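Local coordinates for regulatory protein of LacI family (Chloroflexus aggregans, PDB 3BBL) that probably acts as a LacI-type transcriptional regulator, whose periplasmic-binding-protein-like core would sense a small effector and pair with a second subunit, at residues D54-L59 / Q81-Q86; A103-D108 / I251-A256; Q115-L120 / Q145-A150. All blocks are in the same frame, centred on the assembly; numbering follows the deposited sequence.

Interaction 1. Residues D54-L59 / Q81-Q86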
loop_
_atom_site.group_PDB
_atom_site.type_symbol
_atom_site.label_atom_id
_atom_site.label_comp_id
_atom_site.label_asym_id
_atom_site.label_seq_id
_atom_site.Cartn_x
_atom_site.Cartn_y
_atom_site.Cartn_z
ATOM N N ASP A 54 -22.853 -16.229 2.699
ATOM C CA ASP A 54 -22.844 -17.149 3.827
ATOM C C ASP A 54 -22.157 -16.586 5.059
ATOM O O ASP A 54 -22.718 -16.605 6.155
ATOM C CB ASP A 54 -22.173 -18.458 3.422
ATOM C CG ASP A 54 -23.159 -19.467 2.882
ATOM O OD1 ASP A 54 -24.230 -19.048 2.389
ATOM O OD2 ASP A 54 -22.859 -20.678 2.945
ATOM N N ILE A 55 -20.941 -16.084 4.871
ATOM C CA ILE A 55 -20.166 -15.520 5.963
ATOM C C ILE A 55 -20.927 -14.406 6.691
ATOM O O ILE A 55 -20.813 -14.272 7.910
ATOM C CB ILE A 55 -18.807 -15.002 5.442
ATOM C CG1 ILE A 55 -18.002 -14.383 6.587
ATOM C CG2 ILE A 55 -19.032 -14.018 4.313
ATOM C CD1 ILE A 55 -17.606 -15.363 7.674
ATOM N N TYR A 56 -21.702 -13.610 5.959
ATOM C CA TYR A 56 -22.474 -12.548 6.598
ATOM C C TYR A 56 -23.570 -13.181 7.446
ATOM O O TYR A 56 -23.829 -12.760 8.573
ATOM C CB TYR A 56 -23.113 -11.615 5.561
ATOM C CG TYR A 56 -22.146 -10.642 4.922
ATOM C CD1 TYR A 56 -21.408 -11.001 3.796
ATOM C CD2 TYR A 56 -21.954 -9.365 5.458
ATOM C CE1 TYR A 56 -20.504 -10.120 3.221
ATOM C CE2 TYR A 56 -21.051 -8.481 4.892
ATOM C CZ TYR A 56 -20.326 -8.865 3.772
ATOM O OH TYR A 56 -19.410 -7.997 3.212
ATOM N N ARG A 57 -24.200 -14.204 6.880
ATOM C CA ARG A 57 -25.272 -14.940 7.537
ATOM C C ARG A 57 -24.752 -15.533 8.854
ATOM O O ARG A 57 -25.415 -15.456 9.890
ATOM C CB ARG A 57 -25.758 -16.060 6.608
ATOM C CG ARG A 57 -27.158 -16.562 6.890
ATOM C CD ARG A 57 -27.374 -17.952 6.294
ATOM N NE ARG A 57 -27.254 -17.997 4.837
ATOM C CZ ARG A 57 -28.117 -17.440 3.992
ATOM N NH1 ARG A 57 -29.174 -16.784 4.452
ATOM N NH2 ARG A 57 -27.925 -17.551 2.686
ATOM N N ASP A 58 -23.554 -16.107 8.807
ATOM C CA ASP A 58 -22.932 -16.714 9.978
ATOM C C ASP A 58 -22.606 -15.702 11.068
ATOM O O ASP A 58 -22.927 -15.913 12.235
ATOM C CB ASP A 58 -21.644 -17.429 9.578
ATOM C CG ASP A 58 -21.890 -18.609 8.667
ATOM O OD1 ASP A 58 -22.753 -18.502 7.772
ATOM O OD2 ASP A 58 -21.213 -19.643 8.833
ATOM N N LEU A 59 -21.963 -14.603 10.689
ATOM C CA LEU A 59 -21.574 -13.588 11.659
ATOM C C LEU A 59 -22.746 -12.927 12.370
ATOM O O LEU A 59 -22.627 -12.524 13.530
ATOM C CB LEU A 59 -20.691 -12.529 10.991
ATOM C CG LEU A 59 -19.304 -13.035 10.571
ATOM C CD1 LEU A 59 -18.540 -11.945 9.848
ATOM C CD2 LEU A 59 -18.544 -13.501 11.797
ATOM N N GLN A 81 -28.191 -5.956 -0.571
ATOM C CA GLN A 81 -29.543 -6.477 -0.708
ATOM C C GLN A 81 -29.852 -7.350 0.508
ATOM O O GLN A 81 -30.874 -7.183 1.177
ATOM C CB GLN A 81 -29.622 -7.314 -1.985
ATOM C CG GLN A 81 -30.966 -7.336 -2.676
ATOM C CD GLN A 81 -30.939 -8.211 -3.918
ATOM O OE1 GLN A 81 -30.080 -8.047 -4.793
ATOM N NE2 GLN A 81 -31.878 -9.150 -4.002
ATOM N N PHE A 82 -28.943 -8.274 0.788
ATOM C CA PHE A 82 -29.086 -9.191 1.909
ATOM C C PHE A 82 -29.246 -8.484 3.251
ATOM O O PHE A 82 -30.254 -8.658 3.931
ATOM C CB PHE A 82 -27.882 -10.127 1.959
ATOM C CG PHE A 82 -27.877 -11.043 3.145
ATOM C CD1 PHE A 82 -28.865 -12.012 3.297
ATOM C CD2 PHE A 82 -26.887 -10.935 4.114
ATOM C CE1 PHE A 82 -28.864 -12.864 4.399
ATOM C CE2 PHE A 82 -26.877 -11.778 5.220
ATOM C CZ PHE A 82 -27.869 -12.745 5.363
ATOM N N LEU A 83 -28.253 -7.688 3.634
ATOM C CA LEU A 83 -28.300 -6.979 4.908
ATOM C C LEU A 83 -29.533 -6.097 5.031
ATOM O O LEU A 83 -30.033 -5.868 6.133
ATOM C CB LEU A 83 -27.029 -6.142 5.098
ATOM C CG LEU A 83 -25.738 -6.970 5.102
ATOM C CD1 LEU A 83 -24.532 -6.059 5.224
ATOM C CD2 LEU A 83 -25.781 -7.972 6.249
ATOM N N LEU A 84 -30.024 -5.596 3.903
ATOM C CA LEU A 84 -31.214 -4.751 3.921
ATOM C C LEU A 84 -32.423 -5.597 4.298
ATOM O O LEU A 84 -33.267 -5.177 5.091
ATOM C CB LEU A 84 -31.444 -4.103 2.551
ATOM C CG LEU A 84 -30.637 -2.840 2.256
ATOM C CD1 LEU A 84 -30.862 -2.423 0.822
ATOM C CD2 LEU A 84 -31.049 -1.734 3.212
ATOM N N LYS A 85 -32.497 -6.793 3.723
ATOM C CA LYS A 85 -33.593 -7.709 4.002
ATOM C C LYS A 85 -33.567 -8.123 5.471
ATOM O O LYS A 85 -34.605 -8.143 6.136
ATOM C CB LYS A 85 -33.484 -8.948 3.109
ATOM C CG LYS A 85 -33.632 -8.653 1.626
ATOM C CD LYS A 85 -33.240 -9.857 0.770
ATOM C CE LYS A 85 -33.306 -9.530 -0.728
ATOM N NZ LYS A 85 -32.755 -10.624 -1.585
ATOM N N GLN A 86 -32.376 -8.433 5.974
ATOM C CA GLN A 86 -32.204 -8.854 7.359
ATOM C C GLN A 86 -32.339 -7.711 8.360
ATOM O O GLN A 86 -32.242 -7.926 9.567
ATOM C CB GLN A 86 -30.831 -9.497 7.539
ATOM C CG GLN A 86 -30.505 -10.572 6.524
ATOM C CD GLN A 86 -31.405 -11.789 6.643
ATOM O OE1 GLN A 86 -31.458 -12.431 7.692
ATOM N NE2 GLN A 86 -32.117 -12.112 5.562
#
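F82 is the residue that reaches across: its ring comes up against helix 54-59 where Y56 and R57 leave the backbone. CE2 of F82 lies 3.8 Å from CB of Y56, and CZ of F82 is 4.0 Å from CA of R57. CG of F82 stands anti to its own backbone N (chi1 175°), which puts the ring against Y56 and R57. The R57 chain runs across it at about a right angle, bringing NH1 to 3.9 Å from F82 CE1; guanidinium and ring planes stand 75° apart, so the two do not stack. D54 OD1 lies in the guanidinium plane at its edge, a long salt bridge within the same helix. Were F82 cut back to an alanine, the space beside Y56 CB would probably be left unfilled and the R57 chain would lose the ring it crosses. L83 follows, its CD2 4.1 Å from CD2 of Y56. One turn on from F82, Q86 CG lies above one face of its ring, offset toward the rim. The two helical segments run 11.0 Å apart at 27°, in the same general direction, consistent with two helices on one face of a parallel alpha/beta sheet. Both rest on strand 67-70: Y56 and L83 each touch L70 and meet F68, while L83 also reaches F90 of strand 90-93.

Interaction 2. Residues A103-D108 / I251-A256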
loop_
_atom_site.group_PDB
_atom_site.type_symbol
_atom_site.label_atom_id
_atom_site.label_comp_id
_atom_site.label_asym_id
_atom_site.label_seq_id
_atom_site.Cartn_x
_atom_site.Cartn_y
_atom_site.Cartn_z
ATOM N N ALA A 103 -27.792 3.321 4.349
ATOM C CA ALA A 103 -26.769 4.210 4.892
ATOM C C ALA A 103 -25.442 4.067 4.148
ATOM O O ALA A 103 -24.980 2.956 3.892
ATOM C CB ALA A 103 -26.563 3.925 6.373
ATOM N N TRP A 104 -24.831 5.195 3.796
ATOM C CA TRP A 104 -23.556 5.152 3.101
ATOM C C TRP A 104 -22.688 6.389 3.198
ATOM O O TRP A 104 -23.159 7.499 3.473
ATOM C CB TRP A 104 -23.746 4.812 1.613
ATOM C CG TRP A 104 -24.655 5.742 0.819
ATOM C CD1 TRP A 104 -25.920 5.466 0.384
ATOM C CD2 TRP A 104 -24.342 7.054 0.323
ATOM N NE1 TRP A 104 -26.414 6.518 -0.354
ATOM C CE2 TRP A 104 -25.469 7.504 -0.406
ATOM C CE3 TRP A 104 -23.223 7.891 0.424
ATOM C CZ2 TRP A 104 -25.506 8.754 -1.032
ATOM C CZ3 TRP A 104 -23.260 9.139 -0.202
ATOM C CH2 TRP A 104 -24.399 9.555 -0.919
ATOM N N VAL A 105 -21.399 6.159 2.977
ATOM C CA VAL A 105 -20.392 7.199 2.949
ATOM C C VAL A 105 -19.690 6.963 1.614
ATOM O O VAL A 105 -19.383 5.823 1.265
ATOM C CB VAL A 105 -19.359 7.046 4.085
ATOM C CG1 VAL A 105 -18.274 8.107 3.939
ATOM C CG2 VAL A 105 -20.040 7.172 5.443
ATOM N N ASP A 106 -19.457 8.033 0.863
ATOM C CA ASP A 106 -18.791 7.904 -0.421
ATOM C C ASP A 106 -18.028 9.159 -0.800
ATOM O O ASP A 106 -18.260 10.235 -0.255
ATOM C CB ASP A 106 -19.810 7.587 -1.519
ATOM C CG ASP A 106 -19.171 6.932 -2.732
ATOM O OD1 ASP A 106 -17.931 6.855 -2.780
ATOM O OD2 ASP A 106 -19.905 6.494 -3.635
ATOM N N ILE A 107 -17.105 8.999 -1.739
ATOM C CA ILE A 107 -16.311 10.105 -2.235
ATOM C C ILE A 107 -16.976 10.567 -3.530
ATOM O O ILE A 107 -17.408 9.744 -4.336
ATOM C CB ILE A 107 -14.863 9.657 -2.542
ATOM C CG1 ILE A 107 -14.275 8.911 -1.337
ATOM C CG2 ILE A 107 -14.009 10.866 -2.900
ATOM C CD1 ILE A 107 -14.281 9.702 -0.031
ATOM N N ASP A 108 -17.073 11.878 -3.724
ATOM C CA ASP A 108 -17.684 12.423 -4.933
ATOM C C ASP A 108 -16.701 12.279 -6.108
ATOM O O ASP A 108 -15.981 13.219 -6.443
ATOM C CB ASP A 108 -18.038 13.902 -4.722
ATOM C CG ASP A 108 -18.921 14.461 -5.831
ATOM O OD1 ASP A 108 -18.955 13.873 -6.934
ATOM O OD2 ASP A 108 -19.571 15.503 -5.601
ATOM N N ILE A 251 -17.470 4.347 10.599
ATOM C CA ILE A 251 -17.579 3.855 11.966
ATOM C C ILE A 251 -18.555 4.719 12.758
ATOM O O ILE A 251 -19.455 4.224 13.428
ATOM C CB ILE A 251 -16.202 3.879 12.666
ATOM C CG1 ILE A 251 -15.276 2.840 12.028
ATOM C CG2 ILE A 251 -16.361 3.613 14.157
ATOM C CD1 ILE A 251 -15.754 1.406 12.179
ATOM N N GLU A 252 -18.367 6.025 12.650
ATOM C CA GLU A 252 -19.185 7.003 13.342
ATOM C C GLU A 252 -20.670 6.882 13.022
ATOM O O GLU A 252 -21.515 7.032 13.898
ATOM C CB GLU A 252 -18.686 8.387 12.968
ATOM C CG GLU A 252 -19.209 9.513 13.802
ATOM C CD GLU A 252 -18.475 10.800 13.503
ATOM O OE1 GLU A 252 -17.237 10.840 13.694
ATOM O OE2 GLU A 252 -19.133 11.767 13.068
ATOM N N LEU A 253 -20.986 6.606 11.764
ATOM C CA LEU A 253 -22.375 6.482 11.340
ATOM C C LEU A 253 -22.970 5.136 11.733
ATOM O O LEU A 253 -24.130 5.054 12.125
ATOM C CB LEU A 253 -22.473 6.669 9.822
ATOM C CG LEU A 253 -23.855 6.541 9.178
ATOM C CD1 LEU A 253 -24.811 7.539 9.806
ATOM C CD2 LEU A 253 -23.742 6.789 7.676
ATOM N N LEU A 254 -22.173 4.080 11.627
ATOM C CA LEU A 254 -22.641 2.745 11.966
ATOM C C LEU A 254 -22.839 2.594 13.470
ATOM O O LEU A 254 -23.791 1.959 13.917
ATOM C CB LEU A 254 -21.653 1.689 11.466
ATOM C CG LEU A 254 -22.064 0.241 11.738
ATOM C CD1 LEU A 254 -23.422 -0.034 11.099
ATOM C CD2 LEU A 254 -21.013 -0.703 11.186
ATOM N N VAL A 255 -21.940 3.181 14.252
ATOM C CA VAL A 255 -22.050 3.103 15.704
ATOM C C VAL A 255 -23.343 3.779 16.157
ATOM O O VAL A 255 -24.005 3.309 17.080
ATOM C CB VAL A 255 -20.841 3.774 16.407
ATOM C CG1 VAL A 255 -21.097 3.879 17.902
ATOM C CG2 VAL A 255 -19.575 2.962 16.157
ATOM N N ALA A 256 -23.703 4.877 15.500
ATOM C CA ALA A 256 -24.925 5.591 15.840
ATOM C C ALA A 256 -26.141 4.734 15.494
ATOM O O ALA A 256 -27.105 4.681 16.253
ATOM C CB ALA A 256 -24.985 6.914 15.090
#
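W104 meets L253 through its carbonyl oxygen, 4.3 Å from CD2 of the leucine, while its indole leaves the strand on the side away from the helix. There the imidazole of H267 stacks on the indole, and F102 meets it edge-to-face. The other flat group of the strand, the D106 carboxylate, has the next backbone amide 35° out of its plane: I107 N is modelled 2.5 Å from D106 OD1, doubtfully short for a hydrogen bond. D106 OD2 takes salt bridges from both R95 and R138, so positive charge gathers at this carboxylate and would probably favour its ionised form.

Strand 104-107 lies between strands 90-93 and 267-275 in the sheet, with backbone bonds to A92 on one side and to K266 and I268 on the other. As in relatives with this periplasmic-binding-protein-type fold, the chain probably passes from the first lobe to the second just after it, and D108 at its end caps helix 109-123 by accepting from A111 N.

Helix 243-258 covers the face to which A103 and V105 both turn their side chains. A single methyl does the touching from the helix: L253 CD2 sits 4.2 Å from A103 CB and 4.3 Å from V105 CG2. CG of L253 is anti to its backbone N (chi1 179°), which extends the isobutyl group to the strand, with CD2 between the A103 and V105 side chains. V91 of the adjoining strand 90-93 carries L253 as well, and L254 spreads from V91 to I7 of strand 6-9.

Interaction 3. Residues Q115-L120 / Q145-A150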
loop_
_atom_site.group_PDB
_atom_site.type_symbol
_atom_site.label_atom_id
_atom_site.label_comp_id
_atom_site.label_asym_id
_atom_site.label_seq_id
_atom_site.Cartn_x
_atom_site.Cartn_y
_atom_site.Cartn_z
ATOM N N GLN A 115 -13.127 18.607 -11.657
ATOM C CA GLN A 115 -12.142 19.576 -11.209
ATOM C C GLN A 115 -10.827 19.398 -11.970
ATOM O O GLN A 115 -10.206 20.372 -12.395
ATOM C CB GLN A 115 -11.912 19.388 -9.718
ATOM C CG GLN A 115 -11.354 20.588 -8.999
ATOM C CD GLN A 115 -11.106 20.290 -7.536
ATOM O OE1 GLN A 115 -11.907 19.604 -6.890
ATOM N NE2 GLN A 115 -10.002 20.805 -6.999
ATOM N N ALA A 116 -10.407 18.153 -12.146
ATOM C CA ALA A 116 -9.173 17.880 -12.863
ATOM C C ALA A 116 -9.288 18.406 -14.288
ATOM O O ALA A 116 -8.399 19.104 -14.768
ATOM C CB ALA A 116 -8.880 16.373 -12.872
ATOM N N VAL A 117 -10.388 18.084 -14.958
ATOM C CA VAL A 117 -10.579 18.538 -16.329
ATOM C C VAL A 117 -10.668 20.057 -16.418
ATOM O O VAL A 117 -10.102 20.654 -17.326
ATOM C CB VAL A 117 -11.832 17.894 -16.968
ATOM C CG1 VAL A 117 -11.994 18.371 -18.391
ATOM C CG2 VAL A 117 -11.690 16.388 -16.962
ATOM N N GLU A 118 -11.365 20.687 -15.475
ATOM C CA GLU A 118 -11.482 22.149 -15.480
ATOM C C GLU A 118 -10.095 22.765 -15.395
ATOM O O GLU A 118 -9.803 23.772 -16.037
ATOM C CB GLU A 118 -12.318 22.642 -14.296
ATOM C CG GLU A 118 -13.774 22.199 -14.356
ATOM C CD GLU A 118 -14.570 22.628 -13.145
ATOM O OE1 GLU A 118 -13.980 22.701 -12.045
ATOM O OE2 GLU A 118 -15.782 22.876 -13.290
ATOM N N TYR A 119 -9.237 22.145 -14.595
ATOM C CA TYR A 119 -7.873 22.624 -14.436
ATOM C C TYR A 119 -7.131 22.557 -15.773
ATOM O O TYR A 119 -6.464 23.508 -16.171
ATOM C CB TYR A 119 -7.126 21.796 -13.390
ATOM C CG TYR A 119 -5.708 22.274 -13.195
ATOM C CD1 TYR A 119 -5.423 23.358 -12.372
ATOM C CD2 TYR A 119 -4.660 21.690 -13.900
ATOM C CE1 TYR A 119 -4.126 23.855 -12.261
ATOM C CE2 TYR A 119 -3.363 22.179 -13.801
ATOM C CZ TYR A 119 -3.101 23.259 -12.982
ATOM O OH TYR A 119 -1.811 23.740 -12.906
ATOM N N LEU A 120 -7.244 21.427 -16.465
ATOM C CA LEU A 120 -6.583 21.282 -17.752
ATOM C C LEU A 120 -7.123 22.327 -18.738
ATOM O O LEU A 120 -6.361 22.974 -19.440
ATOM C CB LEU A 120 -6.773 19.860 -18.284
ATOM C CG LEU A 120 -6.033 18.798 -17.465
ATOM C CD1 LEU A 120 -6.496 17.415 -17.889
ATOM C CD2 LEU A 120 -4.521 18.952 -17.649
ATOM N N GLN A 145 -18.248 10.609 -15.590
ATOM C CA GLN A 145 -19.281 11.640 -15.649
ATOM C C GLN A 145 -18.706 13.040 -15.446
ATOM O O GLN A 145 -19.092 13.982 -16.143
ATOM C CB GLN A 145 -20.363 11.346 -14.597
ATOM C CG GLN A 145 -21.595 12.247 -14.646
ATOM C CD GLN A 145 -22.237 12.296 -16.025
ATOM O OE1 GLN A 145 -22.461 11.260 -16.666
ATOM N NE2 GLN A 145 -22.547 13.504 -16.483
ATOM N N GLY A 146 -17.785 13.171 -14.496
ATOM C CA GLY A 146 -17.172 14.462 -14.229
ATOM C C GLY A 146 -16.453 15.016 -15.448
ATOM O O GLY A 146 -16.469 16.220 -15.707
ATOM N N TYR A 147 -15.818 14.121 -16.195
ATOM C CA TYR A 147 -15.106 14.473 -17.414
ATOM C C TYR A 147 -16.109 15.017 -18.448
ATOM O O TYR A 147 -15.925 16.102 -19.005
ATOM C CB TYR A 147 -14.400 13.223 -17.958
ATOM C CG TYR A 147 -13.889 13.338 -19.378
ATOM C CD1 TYR A 147 -12.657 13.919 -19.652
ATOM C CD2 TYR A 147 -14.635 12.850 -20.446
ATOM C CE1 TYR A 147 -12.178 14.001 -20.961
ATOM C CE2 TYR A 147 -14.175 12.932 -21.749
ATOM C CZ TYR A 147 -12.945 13.506 -22.004
ATOM O OH TYR A 147 -12.476 13.568 -23.294
ATOM N N LEU A 148 -17.168 14.251 -18.699
ATOM C CA LEU A 148 -18.192 14.648 -19.653
ATOM C C LEU A 148 -18.769 16.011 -19.300
ATOM O O LEU A 148 -18.942 16.863 -20.173
ATOM C CB LEU A 148 -19.311 13.605 -19.697
ATOM C CG LEU A 148 -18.853 12.193 -20.078
ATOM C CD1 LEU A 148 -20.027 11.233 -20.002
ATOM C CD2 LEU A 148 -18.243 12.204 -21.473
ATOM N N GLU A 149 -19.058 16.221 -18.020
ATOM C CA GLU A 149 -19.614 17.492 -17.569
ATOM C C GLU A 149 -18.682 18.669 -17.812
ATOM O O GLU A 149 -19.108 19.714 -18.294
ATOM C CB GLU A 149 -19.962 17.425 -16.079
ATOM C CG GLU A 149 -21.353 16.918 -15.792
ATOM C CD GLU A 149 -21.570 16.594 -14.319
ATOM O OE1 GLU A 149 -21.133 17.394 -13.453
ATOM O OE2 GLU A 149 -22.184 15.539 -14.032
ATOM N N ALA A 150 -17.411 18.506 -17.467
ATOM C CA ALA A 150 -16.461 19.585 -17.665
ATOM C C ALA A 150 -16.273 19.890 -19.150
ATOM O O ALA A 150 -16.244 21.054 -19.547
ATOM C CB ALA A 150 -15.122 19.235 -17.023
#
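Around V117 and A150 the two helical segments pass with their axes 8.5 Å apart at a signed crossing angle of -37°, and the CA atoms of E118 and A150 come within 6.0 Å. The small A150 is consistent with so close an approach. CB of A150 lies 3.5 Å from CG1 of V117, and V117 CB is scarcely farther from it, so the methyl is pressed against the base of the valine as well as its tip. The valine's two methyls part between two residues of the opposing helix. Its CG1, anti to the backbone N (chi1 -179°), takes A150, while CG2 goes to the Y147 side, 3.8 Å from ring atom CD1 and 3.9 Å from the tyrosine's CA. The Y147 side chain slants past the valine and ends beyond it, where its hydroxyl is hydrogen-bonded to the carbonyl oxygen of I128; the hydroxyl thus links helix 138-153 to strand 128-132. On the other flank E118 adds only its aliphatic part, CG lying 4.2 Å from A150 CB.

Polar groups are arranged around this small apolar patch. One turn apart on helix 138-153, Q145 NE2 gives a bond of 3.2 Å to E149 OE2, using the anti lone pair of the oxygen. The remaining oxygen, OE1, forms a salt bridge with R114 on helix 109-123. Between the two segments themselves, then, the contact is apolar and depends on shape, with the charged link between the helices supplied at its border by E149 and R114.

How the interactions relate
Along the chain interaction 1 closes before interaction 2 opens, and interaction 3 is nested within the long loop that interaction 2 closes. Interactions 1 and 2 probably belong to one lobe: their centres are 18 Å apart, they do not touch, and strand 90-93 lies near both, touched by L83 in one and by L253 in the other. Interaction 3 lies on the far side of the chain's centre from interaction 1, its centre 27 Å from that of interaction 2 and 38 Å from that of interaction 1. Strand 104-107 runs directly into helix 109-123, consistent with a hinge between two lobes, as in relatives that close around an effector; helix 243-258 then brings the chain back.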